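Local coordinates for MCG133388, isoform CRA_f (Mus musculus, PDB 4ZPO), which is potentially a calcium-dependent cell-adhesion protein that may help establish and maintain specific neuronal connections in the brain, seen here as its first three extracellular cadherin repeats, at residues P107-R112 and S197-I202. Numbering follows the deposited sequence.
Sequences PDREMR and SLISVI
Pro107 and Leu198 open a ladder of five backbone hydrogen bonds that joins strand 108-112 to strand 197-202 in parallel. Leu198 N donates to Pro107 O (2.9 Å), and Leu198 O in turn accepts Arg109 N at 2.8 Å, the donor lying 37° out of the carbonyl plane. The next steps repeat the pattern: Ser200 N meets Arg109 O almost head-on, with a C=O...donor angle of 175°, Ser200 O receives Met111 N at 3.2 Å, and Met111 O accepts Ile202 N. Leu198 and Ser200 thus use both N and O toward strand 108-112, as Arg109 and Met111 do in return, whereas Ser197, Ile199 and Val201 turn their backbone bonds to Leu183, Leu181 and His179 of strand 178-187. Thr106 OG1 bonds Asp108 O, and Ile202 has a further backbone bond to Ile113.

On the face of Arg109, Ile199, Met111 and Val201, Met111 SD lies 4.3 Å from Ile199 CG2, and both residues also touch Leu125; Arg109 bends at chi2 (79°), its NH1 making a weak hydrogen bond to Pro124 O. On the face of Glu110 and Ile202, the extended Glu110 passes obliquely over Ile202, CG to CG1 4.0 Å, and its OE2 forms a salt bridge with Arg112 NE (2.9 Å). At the ladder's start, a mannose touches Pro107 and Ser197.

This is the parallel A'-G strand pairing in the Greek-key sandwich of a cadherin repeat, here the second. Because peptide groups supply every hydrogen bond across the pair, that bonding probably depends little on which side chains flank it, leaving one face to pack against Leu125 with Arg109 at its margin and the other to mix apolar and charged groups.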
# COMPACT_ATOMS: atom_id res chain seq x y z
N PRO A 107 6.29 -0.12 -8.11
CA PRO A 107 5.32 0.95 -8.34
C PRO A 107 3.94 0.64 -7.77
O PRO A 107 3.17 1.56 -7.49
CB PRO A 107 5.27 1.07 -9.87
CG PRO A 107 5.70 -0.27 -10.36
CD PRO A 107 6.73 -0.74 -9.37
N ASP A 108 3.63 -0.64 -7.61
CA ASP A 108 2.32 -1.05 -7.09
C ASP A 108 2.44 -2.13 -6.02
O ASP A 108 3.36 -2.96 -6.05
CB ASP A 108 1.42 -1.53 -8.24
CG ASP A 108 2.17 -2.36 -9.26
OD1 ASP A 108 3.14 -3.05 -8.89
OD2 ASP A 108 1.79 -2.31 -10.45
N ARG A 109 1.51 -2.12 -5.08
CA ARG A 109 1.50 -3.06 -3.96
C ARG A 109 0.11 -3.63 -3.73
O ARG A 109 -0.87 -2.88 -3.65
CB ARG A 109 2.01 -2.38 -2.69
CG ARG A 109 1.78 -3.17 -1.42
CD ARG A 109 2.80 -4.28 -1.25
NE ARG A 109 2.46 -5.16 -0.13
CZ ARG A 109 2.74 -4.89 1.14
NH1 ARG A 109 3.37 -3.77 1.47
NH2 ARG A 109 2.40 -5.75 2.09
N GLU A 110 0.01 -4.95 -3.63
CA GLU A 110 -1.27 -5.60 -3.39
C GLU A 110 -1.38 -6.13 -1.96
O GLU A 110 -0.43 -6.71 -1.43
CB GLU A 110 -1.49 -6.74 -4.38
CG GLU A 110 -2.76 -7.54 -4.14
CD GLU A 110 -3.00 -8.60 -5.19
OE1 GLU A 110 -2.72 -8.33 -6.38
OE2 GLU A 110 -3.47 -9.70 -4.84
N MET A 111 -2.53 -5.91 -1.34
CA MET A 111 -2.78 -6.39 0.02
C MET A 111 -4.09 -7.16 0.12
O MET A 111 -5.16 -6.62 -0.14
CB MET A 111 -2.79 -5.22 1.00
CG MET A 111 -1.41 -4.79 1.47
SD MET A 111 -1.49 -3.53 2.76
CE MET A 111 0.14 -3.70 3.47
N ARG A 112 -3.98 -8.43 0.51
CA ARG A 112 -5.16 -9.26 0.73
C ARG A 112 -5.54 -9.24 2.20
O ARG A 112 -5.02 -10.03 3.00
CB ARG A 112 -4.91 -10.69 0.26
CG ARG A 112 -4.43 -10.79 -1.18
CD ARG A 112 -5.34 -11.68 -2.00
NE ARG A 112 -4.85 -11.85 -3.37
CZ ARG A 112 -5.47 -12.55 -4.30
NH1 ARG A 112 -6.62 -13.16 -4.03
NH2 ARG A 112 -4.94 -12.65 -5.52
N SER A 197 3.55 4.97 -4.49
CA SER A 197 3.37 3.52 -4.54
C SER A 197 1.88 3.22 -4.42
O SER A 197 1.25 3.54 -3.41
CB SER A 197 4.15 2.83 -3.42
OG SER A 197 4.11 1.42 -3.56
N LEU A 198 1.32 2.61 -5.46
CA LEU A 198 -0.12 2.37 -5.52
C LEU A 198 -0.52 1.11 -4.76
O LEU A 198 -0.28 -0.01 -5.22
CB LEU A 198 -0.58 2.28 -6.99
CG LEU A 198 -2.07 2.43 -7.30
CD1 LEU A 198 -2.81 1.11 -7.20
CD2 LEU A 198 -2.70 3.48 -6.40
N ILE A 199 -1.13 1.30 -3.59
CA ILE A 199 -1.58 0.19 -2.77
C ILE A 199 -3.04 -0.15 -3.04
O ILE A 199 -3.92 0.68 -2.82
CB ILE A 199 -1.41 0.49 -1.27
CG1 ILE A 199 0.03 0.93 -0.97
CG2 ILE A 199 -1.78 -0.72 -0.43
CD1 ILE A 199 0.22 1.46 0.43
N SER A 200 -3.29 -1.37 -3.50
CA SER A 200 -4.65 -1.82 -3.75
C SER A 200 -5.05 -2.90 -2.75
O SER A 200 -4.59 -4.04 -2.83
CB SER A 200 -4.80 -2.35 -5.18
OG SER A 200 -4.04 -3.53 -5.37
N VAL A 201 -5.89 -2.53 -1.79
CA VAL A 201 -6.34 -3.45 -0.76
C VAL A 201 -7.46 -4.35 -1.26
O VAL A 201 -8.52 -3.87 -1.65
CB VAL A 201 -6.82 -2.70 0.50
CG1 VAL A 201 -7.37 -3.69 1.53
CG2 VAL A 201 -5.70 -1.88 1.09
N ILE A 202 -7.21 -5.66 -1.26
CA ILE A 202 -8.23 -6.63 -1.65
C ILE A 202 -8.93 -7.18 -0.41
O ILE A 202 -8.33 -7.89 0.38
CB ILE A 202 -7.63 -7.79 -2.45
CG1 ILE A 202 -6.69 -7.27 -3.54
CG2 ILE A 202 -8.73 -8.65 -3.05
CD1 ILE A 202 -7.37 -6.43 -4.58